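Local coordinates for protein L-isoleucine-4-hydroxylase (Bacillus thuringiensis, PDB 6LNH) that hydroxylates L-isoleucine to (4S)-4-hydroxy-L-isoleucine, using ferrous iron, 2-oxoglutarate and molecular oxygen, and also oxidises several related amino acids, at residues Y72-K77 and S89-Q94. Numbering follows the deposited sequence.
Sequences YSRYIK and SNDYFQ
Arg74 reaches from strand 68-77 to Asp91 in the loop that follows strand 84-86, a worked example of how one arginine can moor a loop to the sheet of a cupin-type 2-oxoglutarate/iron dioxygenase. From CB its CG turns into the space between backbone N and carbonyl carbon (chi1 53°), and the chain then runs extended through CD to NE. There NE forms a salt bridge with Asp87, just ahead of the loop segment. Beyond CZ the two terminal nitrogens divide their work on a single residue. NH1 donates to the backbone oxygen Asp91 O at 2.8 Å, with a nearly straight N-H...O angle of 161°, and NH2 forms a salt bridge to the carboxylate oxygen Asp91 OD1 at 2.9 Å. Both acceptors lie close to the guanidinium plane, yet the nitrogens meet them from above the carbonyl and carboxylate planes: an end-on grip, one bond to backbone and one to side chain. The backbone oxygen of Ser89 sits over one guanidinium face, and Ser89 OG donates a hydrogen bond of 3.1 Å to the other carboxylate oxygen, Asp91 OD2. Together these bonds probably restrict rotation of the guanidinium and the carboxylate.

Tyr92 turns its ring edge toward the face of the buried Tyr72 ring, with centroids 5.2 Å apart and planes at 51°; its CB also packs on Tyr72 CE2 at 3.8 Å. Asn90 O approaches the Tyr72 ring at its edge, in plane. His150 of strand 145-156 stacks on Tyr72 and meets Tyr92 edge-to-face. The Tyr92 hydroxyl hydrogen-bonds to Glu174, and the Tyr92 side chain lies about 9 Å from the bound iron. Arg74 NH1 also makes a weak hydrogen bond of 3.3 Å to Tyr72 OH, which lies at the guanidinium edge.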
loop_
_atom_site.group_PDB
_atom_site.type_symbol
_atom_site.label_atom_id
_atom_site.label_comp_id
_atom_site.label_asym_id
_atom_site.label_seq_id
_atom_site.Cartn_x
_atom_site.Cartn_y
_atom_site.Cartn_z
ATOM N N TYR C 72 24.048 16.861 11.443
ATOM C CA TYR C 72 23.785 18.258 11.142
ATOM C C TYR C 72 25.053 18.935 10.646
ATOM O O TYR C 72 26.138 18.720 11.192
ATOM C CB TYR C 72 23.232 18.968 12.387
ATOM C CG TYR C 72 23.121 20.476 12.311
ATOM C CD1 TYR C 72 22.327 21.090 11.354
ATOM C CD2 TYR C 72 23.774 21.284 13.235
ATOM C CE1 TYR C 72 22.206 22.468 11.301
ATOM C CE2 TYR C 72 23.662 22.661 13.191
ATOM C CZ TYR C 72 22.877 23.248 12.221
ATOM O OH TYR C 72 22.761 24.619 12.173
ATOM N N SER C 73 24.897 19.753 9.609
ATOM C CA SER C 73 25.952 20.629 9.124
ATOM C C SER C 73 25.283 21.857 8.530
ATOM O O SER C 73 24.113 21.818 8.140
ATOM C CB SER C 73 26.842 19.934 8.086
ATOM O OG SER C 73 27.611 18.900 8.679
ATOM N N ARG C 74 26.034 22.951 8.461
ATOM C CA ARG C 74 25.472 24.212 8.004
ATOM C C ARG C 74 26.499 24.990 7.196
ATOM O O ARG C 74 27.709 24.846 7.388
ATOM C CB ARG C 74 24.975 25.064 9.180
ATOM C CG ARG C 74 26.005 25.288 10.270
ATOM C CD ARG C 74 25.526 26.343 11.251
ATOM N NE ARG C 74 26.523 26.644 12.271
ATOM C CZ ARG C 74 26.414 26.291 13.547
ATOM N NH1 ARG C 74 25.344 25.630 13.967
ATOM N NH2 ARG C 74 27.371 26.609 14.408
ATOM N N TYR C 75 25.994 25.822 6.292
ATOM C CA TYR C 75 26.799 26.765 5.535
ATOM C C TYR C 75 26.505 28.175 6.026
ATOM O O TYR C 75 25.413 28.462 6.526
ATOM C CB TYR C 75 26.508 26.670 4.035
ATOM C CG TYR C 75 26.903 25.351 3.410
ATOM C CD1 TYR C 75 28.208 25.119 2.997
ATOM C CD2 TYR C 75 25.969 24.340 3.225
ATOM C CE1 TYR C 75 28.575 23.917 2.422
ATOM C CE2 TYR C 75 26.325 23.133 2.650
ATOM C CZ TYR C 75 27.629 22.929 2.250
ATOM O OH TYR C 75 27.988 21.729 1.679
ATOM N N ILE C 76 27.486 29.060 5.877
ATOM C CA ILE C 76 27.331 30.475 6.196
ATOM C C ILE C 76 27.418 31.265 4.902
ATOM O O ILE C 76 28.354 31.078 4.114
ATOM C CB ILE C 76 28.397 30.953 7.199
ATOM C CG1 ILE C 76 28.409 30.066 8.444
ATOM C CG2 ILE C 76 28.156 32.408 7.579
ATOM C CD1 ILE C 76 29.637 30.256 9.314
ATOM N N LYS C 77 26.447 32.145 4.682
ATOM C CA LYS C 77 26.449 33.053 3.538
ATOM C C LYS C 77 26.516 34.473 4.087
ATOM O O LYS C 77 25.501 35.020 4.530
ATOM C CB LYS C 77 25.215 32.839 2.666
ATOM C CG LYS C 77 24.989 33.920 1.616
ATOM C CD LYS C 77 26.116 33.953 0.596
ATOM C CE LYS C 77 25.834 34.965 -0.502
ATOM N NZ LYS C 77 25.847 36.365 0.009
ATOM N N SER C 89 31.856 24.511 13.015
ATOM C CA SER C 89 31.044 24.321 14.241
ATOM C C SER C 89 29.681 23.753 13.842
ATOM O O SER C 89 29.191 24.112 12.755
ATOM C CB SER C 89 30.897 25.622 14.980
ATOM O OG SER C 89 30.827 25.398 16.378
ATOM N N ASN C 90 29.099 22.894 14.681
ATOM C CA ASN C 90 27.773 22.309 14.353
ATOM C C ASN C 90 26.900 22.286 15.612
ATOM O O ASN C 90 26.221 21.273 15.844
ATOM C CB ASN C 90 27.902 20.940 13.685
ATOM C CG ASN C 90 28.188 19.837 14.678
ATOM O OD1 ASN C 90 28.635 20.104 15.788
ATOM N ND2 ASN C 90 27.915 18.603 14.294
ATOM N N ASP C 91 26.928 23.366 16.394
ATOM C CA ASP C 91 26.091 23.441 17.619
ATOM C C ASP C 91 24.678 23.864 17.213
ATOM O O ASP C 91 24.545 24.893 16.530
ATOM C CB ASP C 91 26.696 24.386 18.660
ATOM C CG ASP C 91 27.413 25.576 18.050
ATOM O OD1 ASP C 91 26.816 26.236 17.180
ATOM O OD2 ASP C 91 28.563 25.831 18.454
ATOM N N TYR C 92 23.672 23.087 17.612
ATOM C CA TYR C 92 22.263 23.402 17.265
ATOM C C TYR C 92 21.470 23.648 18.551
ATOM O O TYR C 92 21.186 22.678 19.265
ATOM C CB TYR C 92 21.658 22.259 16.445
ATOM C CG TYR C 92 20.281 22.532 15.902
ATOM C CD1 TYR C 92 20.041 23.619 15.081
ATOM C CD2 TYR C 92 19.217 21.705 16.210
ATOM C CE1 TYR C 92 18.778 23.877 14.579
ATOM C CE2 TYR C 92 17.947 21.948 15.716
ATOM C CZ TYR C 92 17.725 23.040 14.898
ATOM O OH TYR C 92 16.477 23.289 14.409
ATOM N N PHE C 93 21.136 24.909 18.834
ATOM C CA PHE C 93 20.364 25.228 20.061
ATOM C C PHE C 93 18.861 25.190 19.777
ATOM O O PHE C 93 18.392 25.895 18.869
ATOM C CB PHE C 93 20.780 26.573 20.661
ATOM C CG PHE C 93 20.121 26.870 21.983
ATOM C CD1 PHE C 93 18.821 27.341 22.038
ATOM C CD2 PHE C 93 20.792 26.655 23.176
ATOM C CE1 PHE C 93 18.212 27.603 23.254
ATOM C CE2 PHE C 93 20.181 26.918 24.391
ATOM C CZ PHE C 93 18.892 27.391 24.429
ATOM N N GLN C 94 18.145 24.381 20.561
ATOM C CA GLN C 94 16.671 24.228 20.459
ATOM C C GLN C 94 16.078 24.466 21.849
ATOM O O GLN C 94 16.349 23.654 22.750
ATOM C CB GLN C 94 16.324 22.814 19.995
ATOM C CG GLN C 94 15.792 22.741 18.572
ATOM C CD GLN C 94 15.545 21.314 18.147
ATOM O OE1 GLN C 94 16.309 20.408 18.469
ATOM N NE2 GLN C 94 14.462 21.105 17.416
#